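Local coordinates for ebony (Drosophila melanogaster, PDB 6DYM), which probably forms the peptide bond in the fly nonribosomal peptide synthetase Ebony through its C-terminal, atypical condensation domain, joining beta-alanine to amines, at residues A[14-18]-A[47-51]; A[79-83]-A[108-114]; A[124-128]-A[139-144]; A[179-185]-A[204-210]. All blocks are in the same frame, centred on the assembly; numbering follows the deposited sequence. Where two conformers were deposited one is given.

Interaction 1: A[14-18]-A[47-51]; sequences RQEVI and ILNDI
Asn49 and Leu48 of helix 41-58 together face Ile18 of helix 14-25, and they meet it with different chemistry. The CD1 methyl of Leu48 comes alongside Ile18, 4.1 Å from its CG1, and the two side chains run past one another in opposite directions. Val17 CG1 adds a more distant apolar touch, 4.4 Å from Leu48 CD1. The same Ile18 branch ends in CD1, where the isoleucine crosses the Asn49 side chain at about a right angle, 3.3 Å from OD1 and 3.8 Å from CG. The short helix segments run nearly antiparallel, at 147°, with axes 10.8 Å apart at closest approach. They belong to the two helices that lie between the first and second strands of a GNAT-like alpha/beta fold, and they are laid over the sheet: Leu48 also touches Leu77 and Val17 touches Thr75, both on strand 71-80. Beside these apolar contacts, Arg14 reaches across to Asn49. Its CG is anti to the backbone N (chi1 -167°) and the chain bends at chi3, which carries NH1 to within 2.6 Å of Asn49 OD1 for a short but bent hydrogen bond. The side chains cross at about a right angle, with the guanidinium and amide planes 43° apart. Arg14 also packs its side chain on Trp52, one turn beyond Leu48.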
# COMPACT_ATOMS: atom_id res chain seq x y z
N ARG A 14 9.65 6.97 -12.42
CA ARG A 14 9.07 5.64 -12.61
C ARG A 14 10.05 4.54 -12.20
O ARG A 14 9.69 3.63 -11.44
CB ARG A 14 8.63 5.46 -14.06
CG ARG A 14 7.75 4.24 -14.30
CD ARG A 14 7.52 4.04 -15.80
NE ARG A 14 8.78 4.08 -16.52
CZ ARG A 14 9.58 3.03 -16.69
NH1 ARG A 14 9.25 1.84 -16.21
NH2 ARG A 14 10.73 3.18 -17.35
N GLN A 15 11.28 4.59 -12.71
CA GLN A 15 12.22 3.51 -12.42
C GLN A 15 12.63 3.50 -10.96
O GLN A 15 12.75 2.43 -10.35
CB GLN A 15 13.45 3.61 -13.31
CG GLN A 15 14.30 2.36 -13.29
CD GLN A 15 13.51 1.13 -13.71
OE1 GLN A 15 12.86 1.12 -14.75
NE2 GLN A 15 13.57 0.08 -12.89
N GLU A 16 12.84 4.68 -10.37
CA GLU A 16 13.17 4.74 -8.95
C GLU A 16 12.03 4.19 -8.10
O GLU A 16 12.27 3.44 -7.14
CB GLU A 16 13.51 6.18 -8.56
CG GLU A 16 14.82 6.69 -9.15
CD GLU A 16 14.92 8.21 -9.15
OE1 GLU A 16 14.34 8.85 -10.06
OE2 GLU A 16 15.58 8.76 -8.25
N VAL A 17 10.79 4.53 -8.44
CA VAL A 17 9.64 4.02 -7.69
C VAL A 17 9.50 2.51 -7.89
O VAL A 17 9.23 1.77 -6.93
CB VAL A 17 8.36 4.76 -8.11
CG1 VAL A 17 7.11 3.98 -7.70
CG2 VAL A 17 8.35 6.16 -7.51
N ILE A 18 9.71 2.03 -9.11
CA ILE A 18 9.61 0.59 -9.37
C ILE A 18 10.65 -0.16 -8.56
O ILE A 18 10.35 -1.18 -7.92
CB ILE A 18 9.76 0.31 -10.88
CG1 ILE A 18 8.44 0.56 -11.60
CG2 ILE A 18 10.24 -1.12 -11.11
CD1 ILE A 18 8.56 0.57 -13.12
N ILE A 47 2.41 -4.13 -13.15
CA ILE A 47 1.25 -3.41 -12.63
C ILE A 47 1.55 -1.92 -12.54
O ILE A 47 0.74 -1.08 -12.94
CB ILE A 47 0.82 -3.99 -11.27
CG1 ILE A 47 0.14 -5.35 -11.44
CG2 ILE A 47 -0.10 -3.02 -10.54
CD1 ILE A 47 0.15 -6.21 -10.18
N LEU A 48 2.73 -1.57 -12.02
CA LEU A 48 3.08 -0.17 -11.84
C LEU A 48 3.22 0.54 -13.18
O LEU A 48 2.77 1.68 -13.34
CB LEU A 48 4.37 -0.04 -11.03
CG LEU A 48 4.20 -0.12 -9.52
CD1 LEU A 48 5.54 0.00 -8.81
CD2 LEU A 48 3.23 0.96 -9.03
N ASN A 49 3.85 -0.11 -14.16
CA ASN A 49 3.97 0.49 -15.49
C ASN A 49 2.60 0.70 -16.12
O ASN A 49 2.38 1.70 -16.81
CB ASN A 49 4.86 -0.38 -16.38
CG ASN A 49 6.34 -0.22 -16.07
OD1 ASN A 49 6.82 0.89 -15.86
ND2 ASN A 49 7.06 -1.34 -16.06
N ASP A 50 1.67 -0.22 -15.88
CA ASP A 50 0.34 -0.10 -16.47
C ASP A 50 -0.43 1.09 -15.91
O ASP A 50 -1.26 1.67 -16.61
CB ASP A 50 -0.46 -1.39 -16.23
CG ASP A 50 -0.18 -2.44 -17.29
OD1 ASP A 50 0.61 -2.16 -18.21
OD2 ASP A 50 -0.76 -3.54 -17.19
N ILE A 51 -0.17 1.47 -14.66
CA ILE A 51 -0.91 2.55 -14.01
C ILE A 51 -0.10 3.83 -13.89
O ILE A 51 -0.62 4.82 -13.36
CB ILE A 51 -1.43 2.12 -12.62
CG1 ILE A 51 -0.26 1.90 -11.66
CG2 ILE A 51 -2.26 0.87 -12.73
CD1 ILE A 51 -0.67 1.71 -10.21

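Interaction 2: A[79-83]-A[108-114]; sequences FDARN and RDNYLPK
The carbonyl oxygen of Pro113 is gripped by two nitrogens of Arg82: NE approaches at 3.2 Å in the carbonyl plane, on a lone pair, while NH1 comes in at 3.0 Å from well above that plane. The same NH1 also donates to Arg108 O, 2.8 Å away, so a single nitrogen joins the last part of helix 93-111 to the loop after it. At the other corner of the guanidinium, NH2 makes a salt bridge with Asp109 OD1 at 2.9 Å, close to the guanidinium plane and on the anti side of the carboxylate. Arg108 NE meets that OD1 from the opposite face, at 2.7 Å, and Arg108 NH2 takes OD2. One carboxylate thus stands between two arginines whose planes are 89° apart, which probably offsets their mutual repulsion; Arg108 has a second acidic partner in Glu101. Arg82 gets there with a chain extended from CG to NE. Lys114 CD lies over one guanidinium face, near its rim, and the lysine curls back so that NZ bonds Asp109 O. Alongside, Ala81 CB packs 4.3 Å from Arg108 CD. At the base of the arginine, Arg82 N donates to Asp80 OD1 at 2.9 Å, and Asp80 OD2 accepts from Asn117 N. This is an Asx turn within a type I beta turn, at the end of strand 71-80, from which an arginine tethers the end of helix 93-111 through a salt-bridge network.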
# COMPACT_ATOMS: atom_id res chain seq x y z
N PHE A 79 -4.60 6.52 -4.27
CA PHE A 79 -5.69 6.79 -5.19
C PHE A 79 -6.93 7.17 -4.40
O PHE A 79 -7.08 6.81 -3.23
CB PHE A 79 -6.04 5.57 -6.05
CG PHE A 79 -5.17 5.40 -7.26
CD1 PHE A 79 -5.16 6.35 -8.27
CD2 PHE A 79 -4.41 4.25 -7.42
CE1 PHE A 79 -4.37 6.18 -9.38
CE2 PHE A 79 -3.62 4.08 -8.53
CZ PHE A 79 -3.61 5.04 -9.52
N ASP A 80 -7.82 7.90 -5.05
CA ASP A 80 -9.20 7.96 -4.60
C ASP A 80 -9.79 6.55 -4.67
O ASP A 80 -9.82 5.95 -5.75
CB ASP A 80 -10.00 8.93 -5.47
CG ASP A 80 -11.42 9.15 -4.98
OD1 ASP A 80 -12.00 8.25 -4.33
OD2 ASP A 80 -11.98 10.23 -5.26
N ALA A 81 -10.22 6.02 -3.53
CA ALA A 81 -10.71 4.65 -3.49
C ALA A 81 -11.84 4.41 -4.48
O ALA A 81 -12.02 3.29 -4.96
CB ALA A 81 -11.16 4.28 -2.08
N ARG A 82 -12.61 5.45 -4.80
CA ARG A 82 -13.73 5.34 -5.73
C ARG A 82 -13.39 5.83 -7.13
O ARG A 82 -14.30 6.13 -7.92
CB ARG A 82 -14.94 6.10 -5.17
CG ARG A 82 -15.34 5.67 -3.76
CD ARG A 82 -16.75 6.12 -3.42
NE ARG A 82 -17.14 5.83 -2.04
CZ ARG A 82 -17.46 4.61 -1.60
NH1 ARG A 82 -17.82 4.44 -0.33
NH2 ARG A 82 -17.42 3.57 -2.42
N ASN A 83 -12.10 5.91 -7.47
CA ASN A 83 -11.67 6.44 -8.76
C ASN A 83 -10.31 5.84 -9.12
O ASN A 83 -9.38 6.55 -9.52
CB ASN A 83 -11.62 7.97 -8.74
CG ASN A 83 -11.55 8.57 -10.13
OD1 ASN A 83 -12.07 8.01 -11.09
ND2 ASN A 83 -10.88 9.72 -10.25
N ARG A 108 -15.89 -0.69 2.46
CA ARG A 108 -15.80 0.56 1.70
C ARG A 108 -17.15 0.99 1.16
O ARG A 108 -17.52 2.17 1.24
CB ARG A 108 -14.81 0.39 0.54
CG ARG A 108 -14.80 1.54 -0.45
CD ARG A 108 -14.10 1.14 -1.74
NE ARG A 108 -14.86 0.13 -2.47
CZ ARG A 108 -14.37 -1.04 -2.86
NH1 ARG A 108 -13.10 -1.36 -2.60
NH2 ARG A 108 -15.14 -1.90 -3.52
N ASP A 109 -17.91 0.06 0.59
CA ASP A 109 -19.11 0.44 -0.15
C ASP A 109 -20.36 0.51 0.72
O ASP A 109 -21.40 0.99 0.24
CB ASP A 109 -19.32 -0.51 -1.32
CG ASP A 109 -18.20 -0.41 -2.34
OD1 ASP A 109 -17.51 0.63 -2.34
OD2 ASP A 109 -18.00 -1.35 -3.14
N ASN A 110 -20.30 0.08 1.98
CA ASN A 110 -21.47 0.09 2.83
C ASN A 110 -21.32 0.89 4.11
O ASN A 110 -22.34 1.23 4.72
CB ASN A 110 -21.88 -1.35 3.20
CG ASN A 110 -22.27 -2.15 1.99
OD1 ASN A 110 -23.36 -1.98 1.44
ND2 ASN A 110 -21.37 -3.03 1.54
N TYR A 111 -20.10 1.20 4.55
CA TYR A 111 -19.89 1.92 5.79
C TYR A 111 -19.12 3.23 5.65
O TYR A 111 -19.20 4.06 6.55
CB TYR A 111 -19.15 1.04 6.81
CG TYR A 111 -20.03 -0.04 7.41
CD1 TYR A 111 -19.88 -1.37 7.04
CD2 TYR A 111 -21.02 0.28 8.34
CE1 TYR A 111 -20.69 -2.36 7.59
CE2 TYR A 111 -21.83 -0.69 8.89
CZ TYR A 111 -21.66 -2.01 8.51
OH TYR A 111 -22.46 -2.99 9.06
N LEU A 112 -18.40 3.43 4.56
CA LEU A 112 -17.59 4.62 4.38
C LEU A 112 -18.32 5.64 3.51
O LEU A 112 -19.25 5.29 2.78
CB LEU A 112 -16.24 4.25 3.77
CG LEU A 112 -15.38 3.33 4.64
CD1 LEU A 112 -14.00 3.12 4.03
CD2 LEU A 112 -15.28 3.87 6.06
N PRO A 113 -17.92 6.92 3.56
CA PRO A 113 -18.67 7.96 2.84
C PRO A 113 -18.74 7.70 1.35
O PRO A 113 -17.77 7.26 0.72
CB PRO A 113 -17.89 9.24 3.16
CG PRO A 113 -17.17 8.95 4.42
CD PRO A 113 -16.82 7.50 4.36
N LYS A 114 -19.90 8.00 0.77
CA LYS A 114 -20.12 7.86 -0.65
C LYS A 114 -19.61 9.08 -1.40
O LYS A 114 -19.47 10.18 -0.84
CB LYS A 114 -21.61 7.66 -0.96
CG LYS A 114 -22.24 6.44 -0.30
CD LYS A 114 -21.88 5.16 -1.05
CE LYS A 114 -22.96 4.10 -0.89
NZ LYS A 114 -22.94 3.48 0.46

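Interaction 3: A[124-128]-A[139-144]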
# COMPACT_ATOMS: atom_id res chain seq x y z
N MET A 124 -0.06 1.57 -1.78
CA MET A 124 1.30 1.07 -1.68
C MET A 124 2.16 2.05 -0.90
O MET A 124 2.03 3.27 -1.06
CB MET A 124 1.94 0.81 -3.06
CG MET A 124 1.25 -0.27 -3.88
SD MET A 124 2.26 -0.94 -5.22
CE MET A 124 1.09 -2.06 -5.99
N MET A 125 3.02 1.50 -0.05
CA MET A 125 4.05 2.25 0.66
C MET A 125 5.31 1.40 0.67
O MET A 125 5.24 0.20 0.94
CB MET A 125 3.61 2.57 2.10
CG MET A 125 4.07 3.92 2.61
SD MET A 125 3.37 4.33 4.23
CE MET A 125 2.20 5.62 3.81
N GLY A 126 6.44 2.01 0.36
CA GLY A 126 7.69 1.27 0.32
C GLY A 126 8.86 2.17 0.65
O GLY A 126 8.80 3.39 0.49
N THR A 127 9.94 1.55 1.13
CA THR A 127 11.19 2.24 1.44
C THR A 127 12.33 1.52 0.75
O THR A 127 12.26 0.31 0.50
CB THR A 127 11.46 2.29 2.94
OG1 THR A 127 11.50 0.95 3.44
CG2 THR A 127 10.40 3.09 3.67
N ALA A 128 13.41 2.26 0.48
CA ALA A 128 14.55 1.71 -0.23
C ALA A 128 15.20 0.57 0.57
O ALA A 128 15.19 0.55 1.80
CB ALA A 128 15.58 2.80 -0.51
N CYS A 139 11.52 6.92 8.02
CA CYS A 139 10.83 7.16 6.75
C CYS A 139 9.36 6.78 6.84
O CYS A 139 8.49 7.52 6.34
CB CYS A 139 11.53 6.39 5.63
SG CYS A 139 11.02 6.87 3.96
N MET A 140 9.04 5.67 7.51
CA MET A 140 7.64 5.27 7.65
C MET A 140 6.85 6.31 8.43
O MET A 140 5.74 6.69 8.03
CB MET A 140 7.55 3.90 8.34
CG MET A 140 8.04 2.74 7.48
SD MET A 140 7.07 2.52 5.98
CE MET A 140 5.68 1.57 6.62
N HIS A 141 7.40 6.79 9.56
CA HIS A 141 6.74 7.85 10.31
C HIS A 141 6.53 9.08 9.44
O HIS A 141 5.47 9.72 9.49
CB HIS A 141 7.57 8.22 11.55
CG HIS A 141 7.33 7.33 12.74
ND1 HIS A 141 6.14 7.30 13.43
CD2 HIS A 141 8.15 6.46 13.38
CE1 HIS A 141 6.23 6.44 14.43
NE2 HIS A 141 7.44 5.91 14.41
N PHE A 142 7.52 9.42 8.61
CA PHE A 142 7.43 10.61 7.77
C PHE A 142 6.34 10.45 6.71
O PHE A 142 5.54 11.37 6.49
CB PHE A 142 8.79 10.88 7.12
CG PHE A 142 8.85 12.14 6.32
CD1 PHE A 142 9.10 13.36 6.93
CD2 PHE A 142 8.67 12.12 4.94
CE1 PHE A 142 9.16 14.53 6.19
CE2 PHE A 142 8.74 13.28 4.19
CZ PHE A 142 8.98 14.49 4.81
N MET A 143 6.31 9.31 6.03
CA MET A 143 5.28 9.09 5.02
C MET A 143 3.89 9.01 5.64
O MET A 143 2.91 9.49 5.06
CB MET A 143 5.57 7.81 4.24
CG MET A 143 6.89 7.83 3.52
SD MET A 143 6.96 6.53 2.29
CE MET A 143 7.37 5.12 3.29
N GLU A 144 3.79 8.38 6.81
CA GLU A 144 2.50 8.33 7.49
C GLU A 144 2.00 9.73 7.81
O GLU A 144 0.81 10.03 7.66
CB GLU A 144 2.66 7.50 8.77
CG GLU A 144 1.44 7.43 9.64
CD GLU A 144 0.17 7.10 8.86
OE1 GLU A 144 -0.84 7.79 9.10
OE2 GLU A 144 0.21 6.17 8.04
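Met125 and Met143 make the close part of this strand-on-helix contact, within the beta-alpha-beta unit of strand 119-127, helix 133-153 and strand 158-163 in a GNAT-like fold. The two thioether chains slide past each other in opposite directions, both bent at chi3. This brings the Met143 CE methyl 3.6 Å from Met125 CG, and the same methyl also sits 3.6 Å from Gly126 O and 3.7 Å from Thr127 CG2. Thr127 CG2 rests in turn on Cys139 SG, at 3.8 Å. No hydrogen bond crosses between the two segments; they meet by van der Waals packing. Toward Glu144 the fit is slacker: Met125 SD and CE lie 4.1 and 4.0 Å from Met143 CB, and CE comes no nearer than 4.4 Å to Glu144 N. Here both Met125 and Glu144 are partly exposed, and the carboxylate of Glu144 turns to the hydroxyl of Tyr177. With an alanine at Met125, Met143 CE would probably lose its closest side-chain neighbour, leaving a gap between strand and helix. At the Cys139 end, Thr127 OG1 lies between its backbone N and carbonyl carbon (chi1 58°) and hydrogen-bonds with Asn136 OD1.

Interaction 4: A[179-185]-A[204-210]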
# COMPACT_ATOMS: atom_id res chain seq x y z
N THR A 179 -9.72 0.14 13.49
CA THR A 179 -9.74 -1.20 12.90
C THR A 179 -11.17 -1.53 12.48
O THR A 179 -12.07 -1.56 13.32
CB THR A 179 -9.23 -2.23 13.90
OG1 THR A 179 -7.82 -2.07 14.10
CG2 THR A 179 -9.50 -3.64 13.39
N LEU A 180 -11.38 -1.80 11.19
CA LEU A 180 -12.70 -2.17 10.70
C LEU A 180 -12.83 -3.65 10.38
O LEU A 180 -13.96 -4.14 10.26
CB LEU A 180 -13.05 -1.35 9.45
CG LEU A 180 -13.24 0.14 9.73
CD1 LEU A 180 -13.74 0.87 8.49
CD2 LEU A 180 -14.19 0.34 10.89
N LEU A 181 -11.72 -4.36 10.23
CA LEU A 181 -11.74 -5.81 10.02
C LEU A 181 -10.38 -6.35 10.42
O LEU A 181 -9.35 -5.76 10.06
CB LEU A 181 -12.04 -6.16 8.56
CG LEU A 181 -12.05 -7.65 8.19
CD1 LEU A 181 -13.31 -8.32 8.72
CD2 LEU A 181 -11.93 -7.84 6.68
N ASN A 182 -10.37 -7.45 11.16
CA ASN A 182 -9.13 -8.14 11.51
C ASN A 182 -9.30 -9.57 11.02
O ASN A 182 -9.84 -10.42 11.74
CB ASN A 182 -8.85 -8.08 13.01
CG ASN A 182 -7.53 -8.72 13.39
OD1 ASN A 182 -7.00 -9.57 12.67
ND2 ASN A 182 -6.98 -8.31 14.53
N PHE A 183 -8.83 -9.85 9.81
CA PHE A 183 -9.10 -11.13 9.18
C PHE A 183 -7.89 -12.05 9.25
O PHE A 183 -6.76 -11.63 9.00
CB PHE A 183 -9.53 -10.95 7.72
CG PHE A 183 -10.18 -12.17 7.13
CD1 PHE A 183 -11.53 -12.42 7.34
CD2 PHE A 183 -9.44 -13.08 6.39
CE1 PHE A 183 -12.12 -13.56 6.80
CE2 PHE A 183 -10.03 -14.21 5.85
CZ PHE A 183 -11.37 -14.45 6.06
N GLN A 184 -8.15 -13.32 9.57
CA GLN A 184 -7.13 -14.36 9.60
C GLN A 184 -6.88 -14.83 8.17
O GLN A 184 -7.75 -15.46 7.56
CB GLN A 184 -7.60 -15.51 10.49
CG GLN A 184 -6.54 -16.53 10.87
CD GLN A 184 -7.05 -17.51 11.90
OE1 GLN A 184 -7.48 -17.11 12.98
NE2 GLN A 184 -7.01 -18.79 11.57
N VAL A 185 -5.68 -14.57 7.65
CA VAL A 185 -5.45 -14.74 6.21
C VAL A 185 -5.51 -16.21 5.80
O VAL A 185 -5.82 -16.51 4.64
CB VAL A 185 -4.13 -14.07 5.78
CG1 VAL A 185 -4.03 -12.65 6.34
CG2 VAL A 185 -2.93 -14.91 6.20
N GLN A 204 -1.09 -14.53 11.48
CA GLN A 204 -0.95 -13.58 10.39
C GLN A 204 -2.32 -13.02 10.03
O GLN A 204 -3.21 -13.76 9.60
CB GLN A 204 -0.30 -14.21 9.16
CG GLN A 204 -0.15 -13.22 8.02
CD GLN A 204 0.64 -13.75 6.85
OE1 GLN A 204 1.27 -14.81 6.95
NE2 GLN A 204 0.62 -13.03 5.74
N ARG A 205 -2.47 -11.71 10.18
CA ARG A 205 -3.72 -11.02 9.94
C ARG A 205 -3.62 -10.10 8.72
O ARG A 205 -2.53 -9.72 8.29
CB ARG A 205 -4.15 -10.19 11.16
CG ARG A 205 -3.70 -10.78 12.50
CD ARG A 205 -4.38 -12.12 12.75
NE ARG A 205 -5.83 -11.98 12.81
CZ ARG A 205 -6.68 -12.97 13.06
NH1 ARG A 205 -6.22 -14.19 13.28
NH2 ARG A 205 -7.98 -12.74 13.09
N ALA A 206 -4.78 -9.80 8.16
CA ALA A 206 -4.97 -8.65 7.27
C ALA A 206 -5.93 -7.72 7.99
O ALA A 206 -7.02 -8.15 8.38
CB ALA A 206 -5.53 -9.07 5.91
N ILE A 207 -5.52 -6.48 8.20
CA ILE A 207 -6.28 -5.55 9.02
C ILE A 207 -6.69 -4.37 8.15
O ILE A 207 -5.84 -3.73 7.52
CB ILE A 207 -5.48 -5.09 10.25
CG1 ILE A 207 -4.99 -6.31 11.03
CG2 ILE A 207 -6.35 -4.20 11.12
CD1 ILE A 207 -4.53 -6.03 12.43
N VAL A 208 -7.99 -4.10 8.11
CA VAL A 208 -8.55 -2.98 7.37
C VAL A 208 -8.62 -1.78 8.31
O VAL A 208 -9.27 -1.84 9.36
CB VAL A 208 -9.94 -3.32 6.80
CG1 VAL A 208 -10.52 -2.12 6.07
CG2 VAL A 208 -9.83 -4.50 5.85
N HIS A 209 -7.95 -0.70 7.92
CA HIS A 209 -7.75 0.46 8.78
C HIS A 209 -8.36 1.71 8.15
O HIS A 209 -8.28 1.91 6.93
CB HIS A 209 -6.26 0.71 9.05
CG HIS A 209 -5.70 -0.10 10.16
ND1 HIS A 209 -4.62 -0.94 10.00
CD2 HIS A 209 -6.05 -0.20 11.47
CE1 HIS A 209 -4.33 -1.52 11.16
NE2 HIS A 209 -5.19 -1.08 12.06
N TRP A 210 -8.95 2.56 8.99
CA TRP A 210 -9.64 3.76 8.54
C TRP A 210 -9.39 4.87 9.54
O TRP A 210 -9.55 4.66 10.75
CB TRP A 210 -11.14 3.47 8.39
CG TRP A 210 -12.05 4.67 8.26
CD1 TRP A 210 -12.96 5.10 9.18
CD2 TRP A 210 -12.17 5.56 7.14
NE1 TRP A 210 -13.62 6.21 8.71
CE2 TRP A 210 -13.15 6.51 7.46
CE3 TRP A 210 -11.52 5.65 5.90
CZ2 TRP A 210 -13.52 7.53 6.59
CZ3 TRP A 210 -11.89 6.67 5.03
CH2 TRP A 210 -12.88 7.59 5.38
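Over one face of the Arg205 guanidinium lies Gln184, whose CA stands 3.7 Å above the centre of the plane, while Asn182 OD1 sits in plane at the edge. The amide of Asn182 is turned 72° from that plane. NE donates to Asn182 OD1 at 2.7 Å, almost straight, and NH2 reaches Asn182 O, so the grip is side-on, one nitrogen to each oxygen. NH1 bonds Gln184 OE1 at 3.2 Å. Bends at chi2 (-65°) and chi3 fold the arginine back over the neighbouring strand. The His209 ring carries Ile207 CG2 over one face.

Beneath these side chains the antiparallel strands 178-184 and 205-212 pair regularly at Phe183 and Ala206: Phe183 N bonds Ala206 O at 2.9 Å and Ala206 N bonds Phe183 O. Further on, a classic beta bulge interrupts the register, with Leu180, near-helical in its backbone, and Leu181 both opposite Val208: Leu180 N donates to Val208 O and Val208 N to Leu181 O. On the face shared with Ala206 and Val208, Leu181 CB packs 3.9 Å from Val208 CG2, and helix 93-111 covers that side. A leucine in place of Arg205 would probably leave the Asn182 carboxamide without its close donor and free to turn. The outermost strand 178-184 is therefore held by two kinds of bond: a backbone ladder, and side-chain bonds from a charged arginine to neutral amide and carbonyl oxygens, with no carboxylate among its partners across the strands.

Overall arrangement
From the N terminus, interaction 1 closes the loop between the first two helices, interaction 2 spans helix 93-111, interaction 3 closes the short connection from strand 119-127 to helix 133-153, packing the helix back on its strand, and interaction 4 closes the connection between the last two strands. The four follow one another in series; none nests or crosses. Interactions 1 and 2 touch where Ile51 packs on Phe79, and interactions 2 and 4 meet where Leu112 and Pro113 pack on Trp210. Interaction 3 touches neither neighbour, though its strand lies next to 71-80 in the sheet. Interactions 1 and 4 lie on opposite sides of the chain's centre, about 27 Å apart between centres.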